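Local coordinates for protein inactive dihydroorotase-like domain (Chaetomium thermophilum, PDB 5NNL) that probably lacks catalytic activity of its own, and is built on the barrel fold of the amidohydrolase superfamily, at residues Ile4-Leu9 and Tyr259-Leu264; Ile239-Pro244 and Phe290-Glu295; Leu245-Val250 and Val282-Asp287; Gly308-Val313 and Val319-Gly324. All blocks are in the same frame, centred on the assembly; numbering follows the deposited sequence.

Interaction 1 of 4, residues Ile4-Leu9 and Tyr259-Leu264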
loop_
_atom_site.group_PDB
_atom_site.type_symbol
_atom_site.label_atom_id
_atom_site.label_comp_id
_atom_site.label_asym_id
_atom_site.label_seq_id
_atom_site.Cartn_x
_atom_site.Cartn_y
_atom_site.Cartn_z
ATOM N N ILE A 4 -22.496 4.952 5.863
ATOM C CA ILE A 4 -22.194 3.575 5.498
ATOM C C ILE A 4 -21.300 2.966 6.571
ATOM O O ILE A 4 -20.443 3.646 7.145
ATOM C CB ILE A 4 -21.524 3.487 4.109
ATOM C CG1 ILE A 4 -20.205 4.271 4.092
ATOM C CG2 ILE A 4 -22.482 4.009 3.036
ATOM C CD1 ILE A 4 -19.394 4.090 2.812
ATOM N N GLN A 5 -21.517 1.683 6.850
ATOM C CA GLN A 5 -20.712 0.934 7.805
ATOM C C GLN A 5 -19.777 0.011 7.035
ATOM O O GLN A 5 -20.235 -0.831 6.254
ATOM C CB GLN A 5 -21.596 0.130 8.757
ATOM C CG GLN A 5 -22.098 0.911 9.962
ATOM C CD GLN A 5 -23.370 0.324 10.547
ATOM O OE1 GLN A 5 -23.383 -0.812 11.027
ATOM N NE2 GLN A 5 -24.449 1.090 10.502
ATOM N N LEU A 6 -18.476 0.173 7.249
ATOM C CA LEU A 6 -17.481 -0.663 6.606
ATOM C C LEU A 6 -16.676 -1.416 7.654
ATOM O O LEU A 6 -16.545 -0.953 8.791
ATOM C CB LEU A 6 -16.523 0.172 5.746
ATOM C CG LEU A 6 -17.125 0.865 4.526
ATOM C CD1 LEU A 6 -16.087 1.738 3.836
ATOM C CD2 LEU A 6 -17.675 -0.157 3.552
ATOM N N PRO A 7 -16.131 -2.577 7.310
ATOM C CA PRO A 7 -15.155 -3.215 8.194
ATOM C C PRO A 7 -13.857 -2.428 8.196
ATOM O O PRO A 7 -13.635 -1.534 7.375
ATOM C CB PRO A 7 -14.973 -4.603 7.581
ATOM C CG PRO A 7 -15.244 -4.395 6.130
ATOM C CD PRO A 7 -16.281 -3.308 6.039
ATOM N N GLY A 8 -12.989 -2.768 9.145
ATOM C CA GLY A 8 -11.664 -2.186 9.170
ATOM C C GLY A 8 -10.989 -2.353 7.827
ATOM O O GLY A 8 -11.049 -3.434 7.234
ATOM N N LEU A 9 -10.361 -1.296 7.322
ATOM C CA LEU A 9 -9.806 -1.311 5.976
ATOM C C LEU A 9 -8.328 -1.679 6.007
ATOM O O LEU A 9 -7.680 -1.702 7.058
ATOM C CB LEU A 9 -10.017 0.044 5.289
ATOM C CG LEU A 9 -11.481 0.461 5.098
ATOM C CD1 LEU A 9 -11.564 1.851 4.475
ATOM C CD2 LEU A 9 -12.254 -0.555 4.248
ATOM N N TYR A 259 -17.157 -1.473 -4.739
ATOM C CA TYR A 259 -15.848 -1.492 -5.383
ATOM C C TYR A 259 -14.774 -0.991 -4.426
ATOM O O TYR A 259 -13.744 -1.644 -4.230
ATOM C CB TYR A 259 -15.864 -0.647 -6.659
ATOM C CG TYR A 259 -14.569 -0.748 -7.427
ATOM C CD1 TYR A 259 -13.491 0.071 -7.116
ATOM C CD2 TYR A 259 -14.413 -1.677 -8.445
ATOM C CE1 TYR A 259 -12.299 -0.022 -7.801
ATOM C CE2 TYR A 259 -13.221 -1.778 -9.142
ATOM C CZ TYR A 259 -12.165 -0.947 -8.812
ATOM O OH TYR A 259 -10.973 -1.032 -9.490
ATOM N N VAL A 260 -15.005 0.169 -3.816
ATOM C CA VAL A 260 -14.053 0.715 -2.856
ATOM C C VAL A 260 -13.809 -0.278 -1.727
ATOM O O VAL A 260 -12.664 -0.517 -1.323
ATOM C CB VAL A 260 -14.557 2.067 -2.326
ATOM C CG1 VAL A 260 -13.642 2.594 -1.248
ATOM C CG2 VAL A 260 -14.660 3.067 -3.471
ATOM N N LYS A 261 -14.882 -0.871 -1.197
ATOM C CA LYS A 261 -14.727 -1.818 -0.096
ATOM C C LYS A 261 -13.884 -3.014 -0.519
ATOM O O LYS A 261 -12.952 -3.412 0.190
ATOM C CB LYS A 261 -16.092 -2.284 0.412
ATOM C CG LYS A 261 -15.994 -3.158 1.664
ATOM C CD LYS A 261 -17.357 -3.567 2.208
ATOM C CE LYS A 261 -17.898 -4.805 1.511
ATOM N NZ LYS A 261 -17.176 -6.044 1.918
ATOM N N THR A 262 -14.191 -3.600 -1.678
ATOM C CA THR A 262 -13.435 -4.767 -2.125
ATOM C C THR A 262 -11.972 -4.414 -2.365
ATOM O O THR A 262 -11.082 -5.230 -2.104
ATOM C CB THR A 262 -14.050 -5.355 -3.397
ATOM O OG1 THR A 262 -14.142 -4.339 -4.401
ATOM C CG2 THR A 262 -15.430 -5.937 -3.126
ATOM N N ARG A 263 -11.701 -3.205 -2.857
ATOM C CA ARG A 263 -10.330 -2.808 -3.155
ATOM C C ARG A 263 -9.544 -2.402 -1.914
ATOM O O ARG A 263 -8.310 -2.342 -1.977
ATOM C CB ARG A 263 -10.330 -1.669 -4.179
ATOM C CG ARG A 263 -10.239 -2.149 -5.620
ATOM C CD ARG A 263 -11.298 -3.192 -5.948
ATOM N NE ARG A 263 -11.087 -3.785 -7.264
ATOM C CZ ARG A 263 -11.910 -4.661 -7.828
ATOM N NH1 ARG A 263 -13.010 -5.043 -7.198
ATOM N NH2 ARG A 263 -11.638 -5.148 -9.029
ATOM N N LEU A 264 -10.216 -2.134 -0.794
ATOM C CA LEU A 264 -9.547 -1.760 0.447
ATOM C C LEU A 264 -9.812 -2.747 1.578
ATOM O O LEU A 264 -9.456 -2.464 2.731
ATOM C CB LEU A 264 -9.965 -0.347 0.868
ATOM C CG LEU A 264 -9.380 0.793 0.031
ATOM C CD1 LEU A 264 -9.928 2.140 0.483
ATOM C CD2 LEU A 264 -7.850 0.798 0.086
#
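L9 and L264 form the tight, buried half of this contact between the first strand and helix 257-271. The backbone of L9 lies close against the carbonyl of L264, L9 CA standing 3.5 Å from L264 O. The CD2 branch of L9 crosses L264 obliquely, 3.7 Å from L264 O and 4.1 Å from L264 CB.

The more open side is where the partly exposed P7 and K261 meet, with L6 buried beneath. K261 leaves the helix with CG anti to its backbone N (chi1 -174°) and slides past L6 in the opposite direction. L6 CD2 touches K261 CD at 3.7 Å. P7 crosses the same methylene nearly at a right angle, its CD 4.0 Å from K261 CD. The lysine bends about CG-CD and again about CD-CE (chi3 85°, chi4 73°), and its ammonium group forms a salt bridge with D266. The lysine thus lends its aliphatic part to the strand and its charge to its own helix.

No hydrogen bond joins the two segments. The strand is instead held at its edges, by I284 and V282 on one hand and G38 on the other. A helix laid against a strand in this way is typical of the outer layer of an amidohydrolase-type barrel.

Interaction 2 of 4, residues Ile239-Pro244 and Phe290-Glu295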
loop_
_atom_site.group_PDB
_atom_site.type_symbol
_atom_site.label_atom_id
_atom_site.label_comp_id
_atom_site.label_asym_id
_atom_site.label_seq_id
_atom_site.Cartn_x
_atom_site.Cartn_y
_atom_site.Cartn_z
ATOM N N ILE A 239 -2.242 9.654 3.818
ATOM C CA ILE A 239 -3.023 8.625 4.500
ATOM C C ILE A 239 -4.468 9.070 4.689
ATOM O O ILE A 239 -5.399 8.303 4.425
ATOM C CB ILE A 239 -2.362 8.242 5.834
ATOM C CG1 ILE A 239 -1.011 7.573 5.567
ATOM C CG2 ILE A 239 -3.268 7.295 6.633
ATOM C CD1 ILE A 239 -0.199 7.289 6.812
ATOM N N ALA A 240 -4.683 10.304 5.144
ATOM C CA ALA A 240 -6.034 10.806 5.363
ATOM C C ALA A 240 -6.709 11.283 4.082
ATOM O O ALA A 240 -7.910 11.572 4.110
ATOM C CB ALA A 240 -6.003 11.944 6.387
ATOM N N ASP A 241 -5.971 11.358 2.969
ATOM C CA ASP A 241 -6.508 11.824 1.691
ATOM C C ASP A 241 -7.155 10.704 0.890
ATOM O O ASP A 241 -8.117 10.942 0.148
ATOM C CB ASP A 241 -5.388 12.426 0.839
ATOM C CG ASP A 241 -5.100 13.866 1.176
ATOM O OD1 ASP A 241 -5.815 14.433 2.032
ATOM O OD2 ASP A 241 -4.157 14.428 0.580
ATOM N N ALA A 242 -6.624 9.487 1.002
ATOM C CA ALA A 242 -6.899 8.459 0.006
ATOM C C ALA A 242 -8.384 8.124 -0.057
ATOM O O ALA A 242 -9.004 8.201 -1.124
ATOM C CB ALA A 242 -6.070 7.212 0.308
ATOM N N LEU A 243 -8.975 7.759 1.072
ATOM C CA LEU A 243 -10.348 7.270 1.049
ATOM C C LEU A 243 -11.313 8.381 0.643
ATOM O O LEU A 243 -12.203 8.142 -0.185
ATOM C CB LEU A 243 -10.723 6.671 2.409
ATOM C CG LEU A 243 -12.118 6.063 2.562
ATOM C CD1 LEU A 243 -12.326 4.935 1.575
ATOM C CD2 LEU A 243 -12.309 5.565 3.993
ATOM N N PRO A 244 -11.185 9.599 1.183
ATOM C CA PRO A 244 -12.084 10.673 0.726
ATOM C C PRO A 244 -12.012 10.923 -0.769
ATOM O O PRO A 244 -13.051 11.157 -1.399
ATOM C CB PRO A 244 -11.614 11.889 1.534
ATOM C CG PRO A 244 -10.983 11.322 2.737
ATOM C CD PRO A 244 -10.370 10.021 2.335
ATOM N N PHE A 290 -15.769 18.425 3.675
ATOM C CA PHE A 290 -14.741 18.942 4.564
ATOM C C PHE A 290 -13.598 19.468 3.714
ATOM O O PHE A 290 -13.323 18.947 2.630
ATOM C CB PHE A 290 -14.234 17.870 5.532
ATOM C CG PHE A 290 -13.313 16.867 4.896
ATOM C CD1 PHE A 290 -13.821 15.791 4.188
ATOM C CD2 PHE A 290 -11.941 17.000 5.007
ATOM C CE1 PHE A 290 -12.977 14.870 3.603
ATOM C CE2 PHE A 290 -11.093 16.080 4.426
ATOM C CZ PHE A 290 -11.611 15.015 3.722
ATOM N N ALA A 291 -12.938 20.505 4.215
ATOM C CA ALA A 291 -11.787 21.081 3.538
ATOM C C ALA A 291 -10.535 20.313 3.933
ATOM O O ALA A 291 -10.253 20.146 5.124
ATOM C CB ALA A 291 -11.635 22.559 3.893
ATOM N N VAL A 292 -9.794 19.841 2.937
ATOM C CA VAL A 292 -8.534 19.157 3.207
ATOM C C VAL A 292 -7.702 20.101 4.066
ATOM O O VAL A 292 -7.415 21.229 3.639
ATOM C CB VAL A 292 -7.802 18.771 1.912
ATOM C CG1 VAL A 292 -6.493 18.061 2.236
ATOM C CG2 VAL A 292 -8.680 17.882 1.051
ATOM N N PRO A 293 -7.305 19.703 5.274
ATOM C CA PRO A 293 -6.665 20.660 6.191
ATOM C C PRO A 293 -5.436 21.305 5.570
ATOM O O PRO A 293 -4.481 20.627 5.182
ATOM C CB PRO A 293 -6.306 19.800 7.411
ATOM C CG PRO A 293 -6.357 18.388 6.936
ATOM C CD PRO A 293 -7.387 18.354 5.857
ATOM N N THR A 294 -5.471 22.634 5.478
ATOM C CA THR A 294 -4.349 23.421 4.984
ATOM C C THR A 294 -3.229 23.564 6.013
ATOM O O THR A 294 -2.276 24.310 5.767
ATOM C CB THR A 294 -4.835 24.812 4.556
ATOM O OG1 THR A 294 -6.263 24.878 4.663
ATOM C CG2 THR A 294 -4.426 25.114 3.115
ATOM N N GLU A 295 -3.317 22.865 7.146
ATOM C CA GLU A 295 -2.333 22.997 8.215
ATOM C C GLU A 295 -1.508 21.725 8.368
ATOM O O GLU A 295 -0.375 21.650 7.880
ATOM C CB GLU A 295 -3.027 23.328 9.542
ATOM C CG GLU A 295 -3.813 24.636 9.541
ATOM C CD GLU A 295 -5.181 24.509 8.886
ATOM O OE1 GLU A 295 -5.544 23.390 8.461
ATOM O OE2 GLU A 295 -5.895 25.533 8.801
#
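P244 meets F290 in the apolar part of this contact. The proline presents CB and CG to the rim of the phenyl ring and crosses it at about a right angle; CG lies 3.9 Å from F290 CZ. Its CB sits at the ring edge, in the ring plane and 3.8 Å from F290 CZ, and the proline therefore abuts the ring and does not stack on it. F290 has its CG between the backbone N and the carbonyl carbon (chi1 75°), which directs the ring from the strand toward the helix. L306 touches both partners, and V309 also touches the ring.

In the fold, the start of helix 242-251 and the residues just before it here meet the end of strand 281-291 and the loop after it, consistent with the small beta domain beside the barrel in amidohydrolase relatives. F290 is paired with L306, and V292, in the loop, still bonds through its backbone to G303 and K304.

The second kind of contact sets a polar atom against an apolar one. D241 OD1 rests 3.7 Å from V292 CG1, the methyl anti to the valine's backbone N, and this is van der Waals contact alone. The other carboxylate oxygen, OD2, is hydrogen-bonded to the hydroxyls of S299 and Y182, which help to fix the rotation of the carboxylate.

Interaction 3 of 4, residues Leu245-Val250 and Val282-Asp287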
loop_
_atom_site.group_PDB
_atom_site.type_symbol
_atom_site.label_atom_id
_atom_site.label_comp_id
_atom_site.label_asym_id
_atom_site.label_seq_id
_atom_site.Cartn_x
_atom_site.Cartn_y
_atom_site.Cartn_z
ATOM N N LEU A 245 -10.809 10.897 -1.355
ATOM C CA LEU A 245 -10.692 10.995 -2.806
ATOM C C LEU A 245 -11.546 9.936 -3.491
ATOM O O LEU A 245 -12.243 10.223 -4.471
ATOM C CB LEU A 245 -9.227 10.852 -3.228
ATOM C CG LEU A 245 -8.309 12.055 -2.994
ATOM C CD1 LEU A 245 -6.849 11.648 -3.147
ATOM C CD2 LEU A 245 -8.650 13.187 -3.951
ATOM N N LEU A 246 -11.511 8.705 -2.976
ATOM C CA LEU A 246 -12.326 7.637 -3.548
ATOM C C LEU A 246 -13.807 7.881 -3.301
ATOM O O LEU A 246 -14.630 7.710 -4.206
ATOM C CB LEU A 246 -11.912 6.293 -2.956
ATOM C CG LEU A 246 -10.487 5.841 -3.265
ATOM C CD1 LEU A 246 -10.099 4.679 -2.365
ATOM C CD2 LEU A 246 -10.355 5.460 -4.730
ATOM N N LEU A 247 -14.166 8.272 -2.078
ATOM C CA LEU A 247 -15.570 8.494 -1.765
ATOM C C LEU A 247 -16.118 9.706 -2.504
ATOM O O LEU A 247 -17.308 9.742 -2.833
ATOM C CB LEU A 247 -15.745 8.649 -0.257
ATOM C CG LEU A 247 -15.296 7.437 0.563
ATOM C CD1 LEU A 247 -15.478 7.704 2.037
ATOM C CD2 LEU A 247 -16.049 6.178 0.160
ATOM N N THR A 248 -15.274 10.701 -2.773
ATOM C CA THR A 248 -15.694 11.804 -3.630
ATOM C C THR A 248 -16.031 11.302 -5.028
ATOM O O THR A 248 -16.991 11.770 -5.650
ATOM C CB THR A 248 -14.595 12.869 -3.677
ATOM O OG1 THR A 248 -14.305 13.314 -2.345
ATOM C CG2 THR A 248 -15.025 14.066 -4.526
ATOM N N ALA A 249 -15.263 10.329 -5.530
ATOM C CA ALA A 249 -15.566 9.733 -6.828
ATOM C C ALA A 249 -16.829 8.881 -6.769
ATOM O O ALA A 249 -17.544 8.769 -7.771
ATOM C CB ALA A 249 -14.383 8.894 -7.310
ATOM N N VAL A 250 -17.110 8.264 -5.617
ATOM C CA VAL A 250 -18.362 7.532 -5.442
ATOM C C VAL A 250 -19.543 8.488 -5.540
ATOM O O VAL A 250 -20.520 8.231 -6.250
ATOM C CB VAL A 250 -18.366 6.779 -4.095
ATOM C CG1 VAL A 250 -19.764 6.237 -3.770
ATOM C CG2 VAL A 250 -17.351 5.637 -4.103
ATOM N N VAL A 282 -15.585 0.750 10.720
ATOM C CA VAL A 282 -15.452 2.121 10.243
ATOM C C VAL A 282 -16.832 2.637 9.863
ATOM O O VAL A 282 -17.517 2.033 9.029
ATOM C CB VAL A 282 -14.501 2.220 9.032
ATOM C CG1 VAL A 282 -14.345 3.671 8.586
ATOM C CG2 VAL A 282 -13.158 1.623 9.358
ATOM N N GLU A 283 -17.228 3.761 10.453
ATOM C CA GLU A 283 -18.471 4.439 10.112
ATOM C C GLU A 283 -18.133 5.737 9.394
ATOM O O GLU A 283 -17.357 6.549 9.909
ATOM C CB GLU A 283 -19.312 4.728 11.356
ATOM C CG GLU A 283 -20.671 5.353 11.047
ATOM C CD GLU A 283 -21.505 5.600 12.294
ATOM O OE1 GLU A 283 -20.910 5.853 13.366
ATOM O OE2 GLU A 283 -22.751 5.533 12.199
ATOM N N ILE A 284 -18.726 5.930 8.218
ATOM C CA ILE A 284 -18.361 7.014 7.315
ATOM C C ILE A 284 -19.607 7.811 6.958
ATOM O O ILE A 284 -20.621 7.240 6.540
ATOM C CB ILE A 284 -17.681 6.473 6.043
ATOM C CG1 ILE A 284 -16.308 5.900 6.398
ATOM C CG2 ILE A 284 -17.526 7.561 4.993
ATOM C CD1 ILE A 284 -15.943 4.710 5.597
ATOM N N GLU A 285 -19.524 9.128 7.123
ATOM C CA GLU A 285 -20.534 10.052 6.611
ATOM C C GLU A 285 -20.135 10.360 5.173
ATOM O O GLU A 285 -19.316 11.239 4.901
ATOM C CB GLU A 285 -20.618 11.293 7.491
ATOM C CG GLU A 285 -21.175 10.981 8.886
ATOM C CD GLU A 285 -20.753 11.968 9.966
ATOM O OE1 GLU A 285 -21.567 12.225 10.878
ATOM O OE2 GLU A 285 -19.611 12.473 9.922
ATOM N N LEU A 286 -20.715 9.601 4.241
ATOM C CA LEU A 286 -20.271 9.626 2.850
ATOM C C LEU A 286 -20.498 10.984 2.197
ATOM O O LEU A 286 -19.739 11.377 1.304
ATOM C CB LEU A 286 -20.999 8.529 2.075
ATOM C CG LEU A 286 -20.792 8.458 0.565
ATOM C CD1 LEU A 286 -19.326 8.260 0.229
ATOM C CD2 LEU A 286 -21.635 7.337 -0.013
ATOM N N ASP A 287 -21.525 11.718 2.629
ATOM C CA ASP A 287 -21.915 12.970 1.996
ATOM C C ASP A 287 -21.375 14.205 2.699
ATOM O O ASP A 287 -21.546 15.312 2.181
ATOM C CB ASP A 287 -23.443 13.077 1.934
ATOM C CG ASP A 287 -24.024 12.429 0.697
ATOM O OD1 ASP A 287 -23.401 12.534 -0.384
ATOM O OD2 ASP A 287 -25.110 11.822 0.809
#
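L247 points from its helix into the angle between I284 and L286 and divides its surface between them. Its CD1 branch goes to the strand, 3.6 Å from I284 CG2. Its CB and CD2 go to the corner residue, lying 3.6 Å and 3.9 Å from L286 CD1. The leucine meets both partners at a slant, neither head-on nor alongside.

The two partners reach it differently. I284 points toward the helix from the strand, and the methyl that touches, CG2, is the one anti to its own backbone N. L286 starts at an angle to the helix, where the chain turns a corner. Its CG lies anti to the backbone N (chi1 174°), and chi2 of 59° sets CD1 beside L247. Its CD2 reaches toward V250, approaching V250 CG1 more loosely at 4.3 Å. V250, nearly one turn beyond L247, therefore only extends the L286 side of the patch.

All four side chains are buried and the contact is purely apolar, with no hydrogen bond across it. On the strand, E283 and E285 turn to the other face, where both meet Q311.

Around the contact, strand 281-291 lies between strand 3-11 and strand 305-315, pairing with the latter through E285 and V309. Helix 242-251 covers the face of the strand that carries I284. L255 packs against V250 and L246 of this helix, and helix 181-185 touches L245 and L246.

Interaction 4 of 4, residues Gly308-Val313 and Val319-Gly324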
loop_
_atom_site.group_PDB
_atom_site.type_symbol
_atom_site.label_atom_id
_atom_site.label_comp_id
_atom_site.label_asym_id
_atom_site.label_seq_id
_atom_site.Cartn_x
_atom_site.Cartn_y
_atom_site.Cartn_z
ATOM N N GLY A 308 -16.661 12.554 2.518
ATOM C CA GLY A 308 -16.314 11.327 3.201
ATOM C C GLY A 308 -15.568 11.573 4.494
ATOM O O GLY A 308 -14.335 11.658 4.506
ATOM N N VAL A 309 -16.308 11.691 5.591
ATOM C CA VAL A 309 -15.732 11.903 6.914
ATOM C C VAL A 309 -15.766 10.584 7.669
ATOM O O VAL A 309 -16.790 9.888 7.679
ATOM C CB VAL A 309 -16.486 13.008 7.676
ATOM C CG1 VAL A 309 -16.091 13.031 9.155
ATOM C CG2 VAL A 309 -16.204 14.366 7.040
ATOM N N VAL A 310 -14.643 10.235 8.292
ATOM C CA VAL A 310 -14.539 9.031 9.115
ATOM C C VAL A 310 -15.175 9.354 10.466
ATOM O O VAL A 310 -14.539 9.934 11.347
ATOM C CB VAL A 310 -13.090 8.569 9.266
ATOM C CG1 VAL A 310 -13.017 7.316 10.125
ATOM C CG2 VAL A 310 -12.476 8.316 7.902
ATOM N N GLN A 311 -16.439 8.965 10.638
ATOM C CA GLN A 311 -17.174 9.351 11.839
ATOM C C GLN A 311 -16.667 8.596 13.061
ATOM O O GLN A 311 -16.516 9.181 14.139
ATOM C CB GLN A 311 -18.672 9.116 11.635
ATOM C CG GLN A 311 -19.523 9.291 12.896
ATOM C CD GLN A 311 -21.015 9.123 12.630
ATOM O OE1 GLN A 311 -21.420 8.590 11.595
ATOM N NE2 GLN A 311 -21.837 9.582 13.566
ATOM N N ARG A 312 -16.393 7.303 12.916
ATOM C CA ARG A 312 -15.968 6.502 14.053
ATOM C C ARG A 312 -15.214 5.279 13.558
ATOM O O ARG A 312 -15.638 4.625 12.603
ATOM C CB ARG A 312 -17.167 6.068 14.902
ATOM C CG ARG A 312 -16.787 5.269 16.144
ATOM C CD ARG A 312 -17.988 4.624 16.822
ATOM N NE ARG A 312 -18.767 3.811 15.891
ATOM C CZ ARG A 312 -19.472 2.732 16.223
ATOM N NH1 ARG A 312 -19.504 2.294 17.477
ATOM N NH2 ARG A 312 -20.145 2.078 15.283
ATOM N N VAL A 313 -14.105 4.973 14.227
ATOM C CA VAL A 313 -13.348 3.749 13.999
ATOM C C VAL A 313 -13.219 3.033 15.333
ATOM O O VAL A 313 -12.762 3.627 16.317
ATOM C CB VAL A 313 -11.959 4.031 13.395
ATOM C CG1 VAL A 313 -11.132 2.742 13.281
ATOM C CG2 VAL A 313 -12.099 4.699 12.036
ATOM N N VAL A 319 -12.795 2.861 20.951
ATOM C CA VAL A 319 -13.052 3.849 19.911
ATOM C C VAL A 319 -11.726 4.531 19.592
ATOM O O VAL A 319 -11.211 5.319 20.390
ATOM C CB VAL A 319 -14.119 4.859 20.343
ATOM C CG1 VAL A 319 -14.189 6.031 19.370
ATOM C CG2 VAL A 319 -15.471 4.172 20.434
ATOM N N ALA A 320 -11.174 4.226 18.422
ATOM C CA ALA A 320 -9.864 4.719 18.034
ATOM C C ALA A 320 -9.911 6.048 17.294
ATOM O O ALA A 320 -8.858 6.658 17.091
ATOM C CB ALA A 320 -9.155 3.680 17.158
ATOM N N CYS A 321 -11.091 6.511 16.888
ATOM C CA CYS A 321 -11.182 7.748 16.128
ATOM C C CYS A 321 -12.611 8.268 16.149
ATOM O O CYS A 321 -13.565 7.486 16.106
ATOM C CB CYS A 321 -10.727 7.539 14.681
ATOM S SG CYS A 321 -10.904 9.008 13.657
ATOM N N LEU A 322 -12.744 9.592 16.201
ATOM C CA LEU A 322 -14.036 10.261 16.098
ATOM C C LEU A 322 -13.885 11.458 15.174
ATOM O O LEU A 322 -13.078 12.350 15.445
ATOM C CB LEU A 322 -14.539 10.716 17.470
ATOM C CG LEU A 322 -14.901 9.645 18.495
ATOM C CD1 LEU A 322 -15.093 10.281 19.877
ATOM C CD2 LEU A 322 -16.155 8.902 18.058
ATOM N N ASP A 323 -14.668 11.486 14.095
ATOM C CA ASP A 323 -14.616 12.573 13.119
ATOM C C ASP A 323 -13.188 12.793 12.623
ATOM O O ASP A 323 -12.705 13.921 12.516
ATOM C CB ASP A 323 -15.190 13.864 13.707
ATOM C CG ASP A 323 -16.646 13.726 14.103
ATOM O OD1 ASP A 323 -17.343 12.875 13.511
ATOM O OD2 ASP A 323 -17.096 14.466 15.005
ATOM N N GLY A 324 -12.509 11.690 12.315
ATOM C CA GLY A 324 -11.144 11.749 11.835
ATOM C C GLY A 324 -10.106 12.113 12.873
ATOM O O GLY A 324 -8.933 12.275 12.514
#
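V313 O receives two amides of the opposing strand. A320 N gives it the shortest bond across the contact, 2.7 Å, and approaches nearly along the C=O axis; C321 N adds a weak second bond at 3.4 Å. Sharing one carbonyl between successive amides is the mark of the classic bulge in which A320 and C321 both face V313. V313 N returns a bond to C321 O at 3.2 Å.

Further along, D323 N binds Q311 O at 3.0 Å. The N-H is fairly straight (166°) but comes from above the carbonyl plane. G324 N lies in the plane of the V310 carbonyl, 2.9 Å from V310 O, though its own N-H is bent. D323 and G324 both have positive phi, and the chain leaves the regular strand there.

Among the side chains, V313 CB packs on C321 CB at 3.9 Å, and I35 of helix 26-37 touches V313 and A320. On the opposite face R312 CG passes L322 CD2 at 4.2 Å, and the arginine's NE has a long, weak ion pair with E283. The strands run antiparallel at 164°. They form a beta hairpin with one classic bulge between its strands and a second, at Q311 and R312, on the other edge of strand 305-315, toward E283; the hairpin lies at the outer side of what is probably the small beta domain beside the barrel.

Interactions 2 and 3 share helix 242-251 and strand 281-291, and L243 links them to interaction 1. L243, from the helical segment of interaction 2, packs its CD2 3.8 Å from L9 CD1 and its CD1 3.8 Å from L264 CD1 of interaction 1. Interactions 1 and 3, with centres 10 Å apart, are joined by strand pairing, L6 O lying 2.7 Å from V282 N, and by L6 CD1 against I284 CD1 at 3.5 Å. Interaction 3 is nested in the chain loop closed by interaction 2. Interaction 4 continues the strands outward: E283 O is 2.7 Å from Q311 N, and F290 CE1 approaches G308 O at 3.6 Å. It stays about 6 Å, nearest atoms, from interaction 1.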